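Local atomic coordinates of prolyl oligopeptidase (Novosphingobium capsulatum, PDB entry 1YR2), a protein that probably hydrolyses oligopeptides on the carboxyl side of proline, and to a lesser extent alanine, as a serine endopeptidase of the S9A family. Residues R189-V194 / D204-V209; A221-R226 / V245-L250; H567-E572 / P589-A594; V645-I650 / A676-K681. All coordinates share one frame; numbering follows the deposited sequence.

Interaction 1 (R189-V194 / D204-V209); sequences RTVKFV and DELKWV
R189-V194 and D204-V209 pair as antiparallel strands at the edge of one four-stranded blade of the beta-propeller domain; their axes approach to 4.6 Å and run 165° apart. V191 and L206 form a hydrogen-bonded pair: V191 N to L206 O and L206 N to V191 O are both 2.9 Å. The next such pair is R189 with V209, where R189 N reaches V209 O at 2.8 Å, so the register slips by one residue and marks a beta bulge. W208, with positive phi (68°), turns the chain there, and a water spans the gap, donating to R189 O and accepting from W208 N. On the face carrying V191, L206 and V209, V191 CB lies 3.9 Å from L206 CB, the two side chains alongside, while the V191 and V209 side chains cross at about a right angle, CG2 against CG2. On the other face K207 bends at chi2 (-60°), which brings its ammonium back over the neighbouring strand to donate from NZ to T190 OG1 at 2.8 Å. K192 and E205 lie side by side there, their charges 4.0 Å apart between NZ and OE2, too far for a salt bridge. F193 turns its ring edge to D204 O, 3.6 Å from CD1. Strand 176-183 flanks 189-194 within the blade, R189 reaches D166 in a salt bridge, and strand 221-226 of the next blade packs Y224 against L206 and V209.

Interaction 2 (A221-R226 / V245-L250); sequences ALLYSR and VWLHRL
W246 and Y224 face each other as a hydrogen-bonded pair in A221-R226 and V245-L250, on the two central strands of a four-stranded antiparallel propeller blade; W246 N to Y224 O is 3.0 Å and Y224 N to W246 O 3.1 Å. L222 and H248 form the other such pair, its H248 N to L222 O bond almost straight. Followed outward, the W246 side chain starts with CB against Y224 CZ and CE1, 3.8 Å from CZ. The indole lies only 24° from parallel to the Y224 ring, but the centroids of that ring and the five-membered ring are 5.9 Å apart, so overlap is slight. CD1 touches R226 CG at 3.4 Å, and NE1 lies beside the same methylene while donating to T244. R226 CD sits over the five-membered ring, also near CE2, 3.9 Å from the centroid and 21° off the normal, a CH-pi contact; P259 and D257 flank the side chain. With chi1 at 62°, R226 lays its chain across the indole, CZ too distant for more than a weak cation-pi attraction. On the sheet face carrying A221, L223 and L247, L223 CD2 and A221 CB both pack on L247 CD1, the latter at 3.7 Å. Backbone bonds thus set the register and side-chain contacts are mainly dispersive; Y224 OH and H248 ND1 bond to D257 and H248 NE2 to D204, and the two imidazole bonds would together fix its rotation.

Interaction 3 (H567-E572 / P589-A594); sequences HGLAIE and PDLFAA
Two backbone hydrogen bonds join L569-I571 to F592-A594, where a loop runs into strand 594-598. A593 N donates to L569 O at 2.8 Å, nearly along the C=O axis, and I571 N donates to A594 O at 3.2 Å from 23° outside the carbonyl plane. Between them A570 and A594 make a parallel bridge, CA to CA 4.8 Å, with A570 CA also 3.3 Å from A594 O in a CA-H...O contact. One water extends the backbone pairing, accepting from L569 N and donating to L591 O. The apolar contacts centre on the F592 ring. I571 CD1 stands over the middle of one face, 3.7 Å from the centroid and 7° off the normal, a close CH-pi contact; L591 CB covers the opposite face. A chi1 of 49° in I571 sends CD1 over the ring while CG2 rests 3.7 Å from F592 CD1. L569 runs alongside F592, its CD2 3.8 Å from CD1. A593 CB, by contrast, abuts a polar atom, H567 O. Strand 569-574 lies in the alpha/beta-hydrolase sheet, and the loop 589-593 leads into its parallel neighbour 594-598, the two strands being joined through helix 576-587 in a beta-alpha-beta crossover. That helix packs V584 on I571 and F592, helix 544-560 covers I571 and L591, and helix 699-717 lies against A570 and A594.

Interaction 4 (V645-I650 / A676-K681); sequences VDYPAI and AAIGPK. With GOL (glycerol), chain B.
V645-A649 and A677-K681 run roughly alongside each other, their end-to-end directions 32° apart, and are joined directly by a single backbone hydrogen bond: Y647 N to I678 O, 3.0 Å and 174° at the hydrogen, approaching from above the carbonyl plane. A water strengthens the link, donating to I678 O and Y647 O while accepting from K681 N. G679 has a positive phi (87°), open to glycine but hard for residues with a side chain, and its CA lies 3.3 Å from D646 OD1, where a CB would collide. The I678 side chain carries CD1 over one face of the Y647 ring, 4.3 Å from the centroid; CG2 meets Y647 CD1 at 3.6 Å. The hydroxyl of Y647 is bound by N586 and the backbone of R642. K681 is extended beyond CG, its CD 3.6 Å from A649 N, and its NZ donates to glycerol O2 at 2.8 Å. The glycerol, probably from the crystallisation liquor, also bonds weakly through O3 to Y647 O. Helix 664-675 presses L673 onto Y647 and I678, helix 576-587 places T585 beside Y647 and P648, and parallel strands 649-654 and 683-687, the latter outermost in the alpha/beta-hydrolase sheet, continue from the contact.

The four contacts form two clusters on opposite sides of the chain's centre. Interactions 1 and 2, centres 10 Å apart, belong to successive propeller blades and touch: D204 OD2 lies 2.7 Å from H248 NE2, a probable hydrogen bond, and L206 CD2 packs on H248 CG. Interactions 3 and 4, centres 12 Å apart, share the hydrolase sheet, where A593 O approaches A649 N at 3.2 Å. The glycerol at K681 also bonds F592 O and D590 O, bridging this second pair. Centres of interactions 1 and 3 are 57 Å apart. Strand 569-574 leads to the GxSxG sequence around S575, consistent with the nucleophile elbow; I571 lies near it without touching.

Interaction 1 (R189-V194 / D204-V209)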
loop_
_atom_site.group_PDB
_atom_site.type_symbol
_atom_site.label_atom_id
_atom_site.label_comp_id
_atom_site.label_asym_id
_atom_site.label_seq_id
_atom_site.Cartn_x
_atom_site.Cartn_y
_atom_site.Cartn_z
ATOM N N ARG A 189 5.403 13.683 22.273
ATOM C CA ARG A 189 6.653 13.902 21.593
ATOM C C ARG A 189 7.443 14.956 22.327
ATOM O O ARG A 189 6.885 15.800 23.071
ATOM C CB ARG A 189 6.396 14.374 20.185
ATOM C CG ARG A 189 5.747 13.359 19.297
ATOM C CD ARG A 189 6.604 12.139 18.959
ATOM N NE ARG A 189 5.892 11.249 18.057
ATOM C CZ ARG A 189 5.100 10.261 18.450
ATOM N NH1 ARG A 189 4.876 10.031 19.724
ATOM N NH2 ARG A 189 4.493 9.521 17.557
ATOM N N THR A 190 8.751 14.914 22.155
ATOM C CA THR A 190 9.616 15.987 22.608
ATOM C C THR A 190 10.194 16.556 21.335
ATOM O O THR A 190 10.709 15.788 20.521
ATOM C CB THR A 190 10.756 15.486 23.452
ATOM O OG1 THR A 190 10.246 14.839 24.639
ATOM C CG2 THR A 190 11.683 16.701 23.925
ATOM N N VAL A 191 10.104 17.873 21.128
ATOM C CA VAL A 191 10.739 18.479 19.964
ATOM C C VAL A 191 12.089 19.033 20.350
ATOM O O VAL A 191 12.201 19.716 21.317
ATOM C CB VAL A 191 9.882 19.564 19.363
ATOM C CG1 VAL A 191 10.592 20.226 18.204
ATOM C CG2 VAL A 191 8.527 18.953 18.882
ATOM N N LYS A 192 13.122 18.686 19.602
ATOM C CA LYS A 192 14.512 19.071 19.892
ATOM C C LYS A 192 15.045 19.746 18.619
ATOM O O LYS A 192 14.421 19.714 17.557
ATOM C CB LYS A 192 15.343 17.830 20.183
ATOM C CG LYS A 192 14.977 17.148 21.471
ATOM C CD LYS A 192 15.859 15.968 21.776
ATOM C CE LYS A 192 15.235 15.159 22.893
ATOM N NZ LYS A 192 16.142 14.120 23.422
ATOM N N PHE A 193 16.220 20.323 18.724
ATOM C CA PHE A 193 16.799 21.073 17.626
ATOM C C PHE A 193 18.304 20.742 17.547
ATOM O O PHE A 193 18.991 20.560 18.557
ATOM C CB PHE A 193 16.597 22.585 17.854
ATOM C CG PHE A 193 15.154 23.032 17.983
ATOM C CD1 PHE A 193 14.472 22.945 19.193
ATOM C CD2 PHE A 193 14.473 23.570 16.873
ATOM C CE1 PHE A 193 13.157 23.334 19.292
ATOM C CE2 PHE A 193 13.184 24.007 16.969
ATOM C CZ PHE A 193 12.501 23.899 18.155
ATOM N N VAL A 194 18.821 20.747 16.323
ATOM C CA VAL A 194 20.248 20.617 16.081
ATOM C C VAL A 194 20.686 21.745 15.118
ATOM O O VAL A 194 19.908 22.217 14.274
ATOM C CB VAL A 194 20.538 19.206 15.528
ATOM C CG1 VAL A 194 19.887 18.974 14.188
ATOM C CG2 VAL A 194 21.974 18.928 15.422
ATOM N N ASP A 204 17.154 23.943 23.367
ATOM C CA ASP A 204 15.668 24.045 23.356
ATOM C C ASP A 204 15.051 22.683 23.254
ATOM O O ASP A 204 15.498 21.834 22.425
ATOM C CB ASP A 204 15.132 24.836 22.154
ATOM C CG ASP A 204 15.753 26.218 22.006
ATOM O OD1 ASP A 204 17.029 26.337 21.967
ATOM O OD2 ASP A 204 15.027 27.234 21.890
ATOM N N GLU A 205 14.056 22.454 24.108
ATOM C CA GLU A 205 13.243 21.274 24.014
ATOM C C GLU A 205 11.827 21.668 24.306
ATOM O O GLU A 205 11.545 22.470 25.241
ATOM C CB GLU A 205 13.674 20.166 24.964
ATOM C CG GLU A 205 15.102 19.657 24.834
ATOM C CD GLU A 205 15.303 18.369 25.614
ATOM O OE1 GLU A 205 14.451 18.048 26.472
ATOM O OE2 GLU A 205 16.298 17.671 25.359
ATOM N N LEU A 206 10.910 21.100 23.533
ATOM C CA LEU A 206 9.501 21.391 23.689
ATOM C C LEU A 206 8.854 20.109 24.178
ATOM O O LEU A 206 9.014 19.033 23.548
ATOM C CB LEU A 206 8.859 21.851 22.367
ATOM C CG LEU A 206 9.493 23.088 21.698
ATOM C CD1 LEU A 206 8.824 23.333 20.399
ATOM C CD2 LEU A 206 9.387 24.341 22.524
ATOM N N LYS A 207 8.129 20.223 25.298
ATOM C CA LYS A 207 7.417 19.105 25.902
ATOM C C LYS A 207 5.912 19.264 25.670
ATOM O O LYS A 207 5.419 20.333 25.302
ATOM C CB LYS A 207 7.744 18.993 27.423
ATOM C CG LYS A 207 9.206 18.671 27.749
ATOM C CD LYS A 207 9.610 17.347 27.134
ATOM C CE LYS A 207 10.936 16.778 27.675
ATOM N NZ LYS A 207 11.050 15.347 27.228
ATOM N N TRP A 208 5.221 18.135 25.819
ATOM C CA TRP A 208 3.759 17.992 25.703
ATOM C C TRP A 208 3.243 18.209 24.309
ATOM O O TRP A 208 2.092 18.586 24.090
ATOM C CB TRP A 208 3.022 18.854 26.723
ATOM C CG TRP A 208 3.638 18.717 28.053
ATOM C CD1 TRP A 208 4.354 19.672 28.725
ATOM C CD2 TRP A 208 3.688 17.533 28.850
ATOM N NE1 TRP A 208 4.808 19.162 29.917
ATOM C CE2 TRP A 208 4.414 17.852 30.025
ATOM C CE3 TRP A 208 3.162 16.236 28.710
ATOM C CZ2 TRP A 208 4.655 16.915 31.041
ATOM C CZ3 TRP A 208 3.393 15.296 29.724
ATOM C CH2 TRP A 208 4.133 15.645 30.878
ATOM N N VAL A 209 4.107 17.930 23.346
ATOM C CA VAL A 209 3.746 18.035 21.944
ATOM C C VAL A 209 3.061 16.713 21.628
ATOM O O VAL A 209 3.489 15.653 22.099
ATOM C CB VAL A 209 5.007 18.186 21.128
ATOM C CG1 VAL A 209 4.722 18.107 19.659
ATOM C CG2 VAL A 209 5.726 19.488 21.491
HETATM O O HOH W 1 6.644 15.387 25.995
HETATM O O HOH W 2 17.400 20.248 21.293
#

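Interaction 2 (A221-R226 / V245-L250)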
loop_
_atom_site.group_PDB
_atom_site.type_symbol
_atom_site.label_atom_id
_atom_site.label_comp_id
_atom_site.label_asym_id
_atom_site.label_seq_id
_atom_site.Cartn_x
_atom_site.Cartn_y
_atom_site.Cartn_z
ATOM N N ALA A 221 11.913 30.508 14.577
ATOM C CA ALA A 221 10.716 30.227 15.357
ATOM C C ALA A 221 9.981 29.068 14.702
ATOM O O ALA A 221 10.043 28.908 13.477
ATOM C CB ALA A 221 9.801 31.448 15.449
ATOM N N LEU A 222 9.259 28.318 15.521
ATOM C CA LEU A 222 8.616 27.070 15.116
ATOM C C LEU A 222 7.197 27.015 15.670
ATOM O O LEU A 222 6.998 27.219 16.867
ATOM C CB LEU A 222 9.404 25.889 15.689
ATOM C CG LEU A 222 8.930 24.540 15.131
ATOM C CD1 LEU A 222 9.564 24.217 13.798
ATOM C CD2 LEU A 222 9.176 23.414 16.081
ATOM N N LEU A 223 6.227 26.789 14.791
ATOM C CA LEU A 223 4.847 26.494 15.190
ATOM C C LEU A 223 4.646 25.000 15.418
ATOM O O LEU A 223 5.122 24.166 14.638
ATOM C CB LEU A 223 3.868 26.907 14.083
ATOM C CG LEU A 223 3.718 28.385 13.821
ATOM C CD1 LEU A 223 3.104 28.624 12.447
ATOM C CD2 LEU A 223 2.864 29.035 14.866
ATOM N N TYR A 224 3.916 24.683 16.476
ATOM C CA TYR A 224 3.676 23.315 16.875
ATOM C C TYR A 224 2.351 23.243 17.640
ATOM O O TYR A 224 1.780 24.255 18.041
ATOM C CB TYR A 224 4.838 22.800 17.746
ATOM C CG TYR A 224 4.951 23.450 19.121
ATOM C CD1 TYR A 224 5.579 24.698 19.292
ATOM C CD2 TYR A 224 4.444 22.828 20.250
ATOM C CE1 TYR A 224 5.656 25.280 20.530
ATOM C CE2 TYR A 224 4.490 23.431 21.497
ATOM C CZ TYR A 224 5.155 24.640 21.637
ATOM O OH TYR A 224 5.256 25.192 22.891
ATOM N N SER A 225 1.848 22.036 17.805
ATOM C CA SER A 225 0.642 21.815 18.575
ATOM C C SER A 225 0.950 20.999 19.815
ATOM O O SER A 225 1.830 20.139 19.805
ATOM C CB SER A 225 -0.397 21.091 17.719
ATOM O OG SER A 225 -0.676 21.850 16.536
ATOM N N ARG A 226 0.251 21.324 20.899
ATOM C CA ARG A 226 0.460 20.704 22.184
ATOM C C ARG A 226 -0.860 20.641 22.984
ATOM O O ARG A 226 -1.856 21.236 22.594
ATOM C CB ARG A 226 1.492 21.457 22.995
ATOM C CG ARG A 226 1.127 22.906 23.354
ATOM C CD ARG A 226 2.019 23.488 24.480
ATOM N NE ARG A 226 1.631 22.844 25.725
ATOM C CZ ARG A 226 2.271 22.963 26.893
ATOM N NH1 ARG A 226 3.318 23.775 26.995
ATOM N NH2 ARG A 226 1.823 22.278 27.956
ATOM N N VAL A 245 -2.265 25.517 19.250
ATOM C CA VAL A 245 -1.119 25.853 18.407
ATOM C C VAL A 245 -0.362 26.985 19.109
ATOM O O VAL A 245 -0.990 27.941 19.531
ATOM C CB VAL A 245 -1.559 26.279 17.011
ATOM C CG1 VAL A 245 -0.324 26.621 16.133
ATOM C CG2 VAL A 245 -2.355 25.222 16.372
ATOM N N TRP A 246 0.949 26.796 19.291
ATOM C CA TRP A 246 1.885 27.753 19.895
ATOM C C TRP A 246 3.081 28.028 18.990
ATOM O O TRP A 246 3.378 27.239 18.073
ATOM C CB TRP A 246 2.414 27.204 21.203
ATOM C CG TRP A 246 1.411 26.988 22.248
ATOM C CD1 TRP A 246 0.421 26.014 22.291
ATOM C CD2 TRP A 246 1.264 27.750 23.456
ATOM N NE1 TRP A 246 -0.313 26.145 23.449
ATOM C CE2 TRP A 246 0.194 27.177 24.192
ATOM C CE3 TRP A 246 1.948 28.868 24.003
ATOM C CZ2 TRP A 246 -0.220 27.684 25.432
ATOM C CZ3 TRP A 246 1.543 29.361 25.216
ATOM C CH2 TRP A 246 0.459 28.775 25.927
ATOM N N LEU A 247 3.787 29.121 19.305
ATOM C CA LEU A 247 4.983 29.559 18.588
ATOM C C LEU A 247 6.119 29.526 19.592
ATOM O O LEU A 247 6.065 30.170 20.646
ATOM C CB LEU A 247 4.832 30.960 18.002
ATOM C CG LEU A 247 6.011 31.535 17.224
ATOM C CD1 LEU A 247 6.168 30.735 15.922
ATOM C CD2 LEU A 247 5.816 33.005 16.940
ATOM N N HIS A 248 7.158 28.782 19.256
ATOM C CA HIS A 248 8.370 28.788 20.044
ATOM C C HIS A 248 9.448 29.639 19.376
ATOM O O HIS A 248 9.811 29.393 18.214
ATOM C CB HIS A 248 8.925 27.373 20.237
ATOM C CG HIS A 248 10.214 27.349 20.988
ATOM N ND1 HIS A 248 10.307 27.775 22.291
ATOM C CD2 HIS A 248 11.475 27.002 20.609
ATOM C CE1 HIS A 248 11.562 27.656 22.702
ATOM N NE2 HIS A 248 12.294 27.208 21.697
ATOM N N ARG A 249 10.027 30.556 20.143
ATOM C CA ARG A 249 11.187 31.333 19.662
ATOM C C ARG A 249 12.509 30.739 20.112
ATOM O O ARG A 249 12.712 30.433 21.265
ATOM C CB ARG A 249 11.047 32.803 20.062
ATOM C CG ARG A 249 9.915 33.494 19.248
ATOM C CD ARG A 249 9.781 34.977 19.563
ATOM N NE ARG A 249 8.723 35.621 18.787
ATOM C CZ ARG A 249 7.477 35.764 19.204
ATOM N NH1 ARG A 249 7.080 35.306 20.393
ATOM N NH2 ARG A 249 6.621 36.379 18.424
ATOM N N LEU A 250 13.402 30.517 19.170
ATOM C CA LEU A 250 14.560 29.701 19.462
ATOM C C LEU A 250 15.438 30.489 20.424
ATOM O O LEU A 250 15.523 31.686 20.294
ATOM C CB LEU A 250 15.296 29.349 18.162
ATOM C CG LEU A 250 14.959 28.067 17.413
ATOM C CD1 LEU A 250 15.299 26.866 18.280
ATOM C CD2 LEU A 250 13.493 28.012 16.939
#

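Interaction 3 (H567-E572 / P589-A594)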
loop_
_atom_site.group_PDB
_atom_site.type_symbol
_atom_site.label_atom_id
_atom_site.label_comp_id
_atom_site.label_asym_id
_atom_site.label_seq_id
_atom_site.Cartn_x
_atom_site.Cartn_y
_atom_site.Cartn_z
ATOM N N HIS A 567 -1.847 -25.238 -19.724
ATOM C CA HIS A 567 -1.703 -25.912 -18.437
ATOM C C HIS A 567 -0.632 -25.272 -17.548
ATOM O O HIS A 567 -0.095 -25.925 -16.678
ATOM C CB HIS A 567 -1.463 -27.438 -18.654
ATOM C CG HIS A 567 -2.591 -28.103 -19.374
ATOM N ND1 HIS A 567 -3.880 -28.132 -18.866
ATOM C CD2 HIS A 567 -2.654 -28.665 -20.604
ATOM C CE1 HIS A 567 -4.672 -28.740 -19.738
ATOM N NE2 HIS A 567 -3.958 -29.055 -20.804
ATOM N N GLY A 568 -0.378 -23.982 -17.742
ATOM C CA GLY A 568 0.637 -23.257 -16.990
ATOM C C GLY A 568 0.130 -22.102 -16.147
ATOM O O GLY A 568 0.922 -21.236 -15.807
ATOM N N LEU A 569 -1.148 -22.069 -15.822
ATOM C CA LEU A 569 -1.695 -20.998 -14.980
ATOM C C LEU A 569 -1.809 -21.374 -13.499
ATOM O O LEU A 569 -2.446 -22.378 -13.131
ATOM C CB LEU A 569 -3.077 -20.575 -15.518
ATOM C CG LEU A 569 -3.738 -19.381 -14.865
ATOM C CD1 LEU A 569 -2.877 -18.139 -14.889
ATOM C CD2 LEU A 569 -5.053 -19.137 -15.549
ATOM N N ALA A 570 -1.173 -20.593 -12.643
ATOM C CA ALA A 570 -1.328 -20.705 -11.193
ATOM C C ALA A 570 -2.025 -19.459 -10.660
ATOM O O ALA A 570 -1.833 -18.361 -11.181
ATOM C CB ALA A 570 0.017 -20.833 -10.511
ATOM N N ILE A 571 -2.795 -19.611 -9.573
ATOM C CA ILE A 571 -3.503 -18.467 -8.999
ATOM C C ILE A 571 -3.232 -18.374 -7.517
ATOM O O ILE A 571 -3.057 -19.384 -6.851
ATOM C CB ILE A 571 -5.022 -18.556 -9.254
ATOM C CG1 ILE A 571 -5.584 -19.951 -8.883
ATOM C CG2 ILE A 571 -5.292 -18.250 -10.687
ATOM C CD1 ILE A 571 -7.129 -20.042 -8.901
ATOM N N GLU A 572 -3.162 -17.149 -6.999
ATOM C CA GLU A 572 -2.895 -16.934 -5.573
ATOM C C GLU A 572 -3.807 -15.800 -5.132
ATOM O O GLU A 572 -4.113 -14.891 -5.917
ATOM C CB GLU A 572 -1.419 -16.536 -5.384
ATOM C CG GLU A 572 -0.967 -16.537 -3.932
ATOM C CD GLU A 572 0.549 -16.282 -3.689
ATOM O OE1 GLU A 572 1.396 -16.481 -4.593
ATOM O OE2 GLU A 572 0.886 -15.849 -2.558
ATOM N N PRO A 589 -12.062 -25.725 -12.289
ATOM C CA PRO A 589 -10.853 -26.480 -11.917
ATOM C C PRO A 589 -10.003 -26.801 -13.138
ATOM O O PRO A 589 -8.771 -26.910 -13.012
ATOM C CB PRO A 589 -11.397 -27.746 -11.272
ATOM C CG PRO A 589 -12.809 -27.844 -11.734
ATOM C CD PRO A 589 -13.294 -26.435 -11.928
ATOM N N ASP A 590 -10.630 -26.907 -14.309
ATOM C CA ASP A 590 -9.897 -27.162 -15.565
ATOM C C ASP A 590 -9.009 -26.026 -16.035
ATOM O O ASP A 590 -8.110 -26.243 -16.840
ATOM C CB ASP A 590 -10.871 -27.477 -16.710
ATOM C CG ASP A 590 -11.825 -26.323 -16.970
ATOM O OD1 ASP A 590 -12.485 -25.838 -16.005
ATOM O OD2 ASP A 590 -11.971 -25.808 -18.085
ATOM N N LEU A 591 -9.253 -24.809 -15.554
ATOM C CA LEU A 591 -8.485 -23.648 -16.005
ATOM C C LEU A 591 -7.114 -23.464 -15.345
ATOM O O LEU A 591 -6.249 -22.777 -15.909
ATOM C CB LEU A 591 -9.340 -22.407 -15.820
ATOM C CG LEU A 591 -9.015 -21.053 -16.441
ATOM C CD1 LEU A 591 -8.682 -21.123 -17.950
ATOM C CD2 LEU A 591 -10.248 -20.153 -16.173
ATOM N N PHE A 592 -6.924 -24.052 -14.160
ATOM C CA PHE A 592 -5.784 -23.765 -13.272
ATOM C C PHE A 592 -4.946 -25.010 -13.046
ATOM O O PHE A 592 -5.460 -26.079 -12.736
ATOM C CB PHE A 592 -6.275 -23.209 -11.910
ATOM C CG PHE A 592 -7.267 -22.084 -12.070
ATOM C CD1 PHE A 592 -6.879 -20.899 -12.657
ATOM C CD2 PHE A 592 -8.605 -22.249 -11.730
ATOM C CE1 PHE A 592 -7.793 -19.862 -12.859
ATOM C CE2 PHE A 592 -9.527 -21.212 -11.924
ATOM C CZ PHE A 592 -9.106 -20.011 -12.487
ATOM N N ALA A 593 -3.645 -24.876 -13.211
ATOM C CA ALA A 593 -2.743 -25.979 -12.898
ATOM C C ALA A 593 -2.530 -26.098 -11.411
ATOM O O ALA A 593 -2.344 -27.215 -10.893
ATOM C CB ALA A 593 -1.434 -25.802 -13.598
ATOM N N ALA A 594 -2.514 -24.958 -10.725
ATOM C CA ALA A 594 -2.286 -24.964 -9.292
ATOM C C ALA A 594 -2.905 -23.745 -8.673
ATOM O O ALA A 594 -3.079 -22.772 -9.338
ATOM C CB ALA A 594 -0.822 -25.013 -8.997
HETATM O O HOH W 3 -3.688 -23.987 -16.394
#

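Interaction 4 (V645-I650 / A676-K681)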
loop_
_atom_site.group_PDB
_atom_site.type_symbol
_atom_site.label_atom_id
_atom_site.label_comp_id
_atom_site.label_asym_id
_atom_site.label_seq_id
_atom_site.Cartn_x
_atom_site.Cartn_y
_atom_site.Cartn_z
ATOM N N VAL A 645 -14.345 -34.653 -10.612
ATOM C CA VAL A 645 -13.716 -33.671 -11.475
ATOM C C VAL A 645 -12.276 -33.533 -10.982
ATOM O O VAL A 645 -12.086 -33.407 -9.793
ATOM C CB VAL A 645 -14.525 -32.348 -11.293
ATOM C CG1 VAL A 645 -13.817 -31.180 -11.801
ATOM C CG2 VAL A 645 -15.918 -32.502 -11.993
ATOM N N ASP A 646 -11.283 -33.546 -11.874
ATOM C CA ASP A 646 -9.892 -33.327 -11.477
ATOM C C ASP A 646 -9.625 -31.844 -11.099
ATOM O O ASP A 646 -9.818 -30.921 -11.903
ATOM C CB ASP A 646 -8.904 -33.754 -12.567
ATOM C CG ASP A 646 -8.843 -35.291 -12.767
ATOM O OD1 ASP A 646 -9.163 -36.097 -11.862
ATOM O OD2 ASP A 646 -8.454 -35.772 -13.829
ATOM N N TYR A 647 -9.155 -31.648 -9.875
ATOM C CA TYR A 647 -8.862 -30.333 -9.347
ATOM C C TYR A 647 -7.387 -30.023 -9.581
ATOM O O TYR A 647 -6.556 -30.917 -9.690
ATOM C CB TYR A 647 -9.175 -30.274 -7.829
ATOM C CG TYR A 647 -10.601 -29.796 -7.519
ATOM C CD1 TYR A 647 -11.717 -30.324 -8.196
ATOM C CD2 TYR A 647 -10.827 -28.805 -6.600
ATOM C CE1 TYR A 647 -12.989 -29.891 -7.917
ATOM C CE2 TYR A 647 -12.135 -28.344 -6.321
ATOM C CZ TYR A 647 -13.187 -28.916 -6.949
ATOM O OH TYR A 647 -14.435 -28.420 -6.698
ATOM N N PRO A 648 -7.053 -28.747 -9.574
ATOM C CA PRO A 648 -5.655 -28.351 -9.575
ATOM C C PRO A 648 -4.936 -28.847 -8.316
ATOM O O PRO A 648 -5.548 -29.274 -7.317
ATOM C CB PRO A 648 -5.712 -26.824 -9.560
ATOM C CG PRO A 648 -7.111 -26.434 -9.511
ATOM C CD PRO A 648 -7.976 -27.600 -9.455
ATOM N N ALA A 649 -3.629 -28.773 -8.368
ATOM C CA ALA A 649 -2.833 -28.890 -7.123
ATOM C C ALA A 649 -3.172 -27.663 -6.284
ATOM O O ALA A 649 -3.252 -26.561 -6.817
ATOM C CB ALA A 649 -1.362 -28.930 -7.434
ATOM N N ILE A 650 -3.341 -27.837 -4.974
ATOM C CA ILE A 650 -3.772 -26.776 -4.103
ATOM C C ILE A 650 -2.965 -26.804 -2.834
ATOM O O ILE A 650 -2.803 -27.877 -2.234
ATOM C CB ILE A 650 -5.277 -26.916 -3.734
ATOM C CG1 ILE A 650 -6.170 -26.857 -4.969
ATOM C CG2 ILE A 650 -5.693 -25.837 -2.735
ATOM C CD1 ILE A 650 -7.633 -27.203 -4.710
ATOM N N ALA A 676 -12.777 -35.565 -0.857
ATOM C CA ALA A 676 -13.457 -35.641 -2.136
ATOM C C ALA A 676 -12.676 -36.432 -3.168
ATOM O O ALA A 676 -11.482 -36.554 -3.072
ATOM C CB ALA A 676 -13.766 -34.240 -2.694
ATOM N N ALA A 677 -13.395 -36.937 -4.171
ATOM C CA ALA A 677 -12.805 -37.608 -5.334
ATOM C C ALA A 677 -12.479 -36.609 -6.467
ATOM O O ALA A 677 -13.270 -36.415 -7.391
ATOM C CB ALA A 677 -13.782 -38.683 -5.817
ATOM N N ILE A 678 -11.332 -35.947 -6.354
ATOM C CA ILE A 678 -11.003 -34.794 -7.202
ATOM C C ILE A 678 -9.617 -34.948 -7.823
ATOM O O ILE A 678 -8.882 -33.972 -8.069
ATOM C CB ILE A 678 -11.141 -33.460 -6.430
ATOM C CG1 ILE A 678 -10.356 -33.472 -5.113
ATOM C CG2 ILE A 678 -12.641 -33.162 -6.220
ATOM C CD1 ILE A 678 -10.324 -32.135 -4.441
ATOM N N GLY A 679 -9.261 -36.200 -8.064
ATOM C CA GLY A 679 -8.076 -36.493 -8.815
ATOM C C GLY A 679 -6.815 -36.571 -7.975
ATOM O O GLY A 679 -6.835 -36.451 -6.742
ATOM N N PRO A 680 -5.725 -36.834 -8.666
ATOM C CA PRO A 680 -4.469 -37.241 -8.023
ATOM C C PRO A 680 -3.515 -36.125 -7.586
ATOM O O PRO A 680 -2.534 -36.448 -6.923
ATOM C CB PRO A 680 -3.820 -38.100 -9.108
ATOM C CG PRO A 680 -4.240 -37.375 -10.403
ATOM C CD PRO A 680 -5.638 -36.919 -10.142
ATOM N N LYS A 681 -3.788 -34.859 -7.915
ATOM C CA LYS A 681 -2.884 -33.763 -7.571
ATOM C C LYS A 681 -2.947 -33.504 -6.057
ATOM O O LYS A 681 -3.973 -33.735 -5.426
ATOM C CB LYS A 681 -3.195 -32.496 -8.417
ATOM C CG LYS A 681 -2.762 -32.687 -9.919
ATOM C CD LYS A 681 -3.049 -31.458 -10.763
ATOM C CE LYS A 681 -2.575 -31.560 -12.233
ATOM N NZ LYS A 681 -2.684 -30.133 -12.774
HETATM C C1 GOL B . -6.565 -28.307 -14.706
HETATM O O1 GOL B . -7.006 -29.015 -15.844
HETATM C C2 GOL B . -6.373 -29.255 -13.535
HETATM O O2 GOL B . -5.186 -28.841 -12.888
HETATM C C3 GOL B . -6.201 -30.719 -13.985
HETATM O O3 GOL B . -5.553 -31.477 -12.981
HETATM O O HOH W 4 -6.313 -33.603 -8.983
#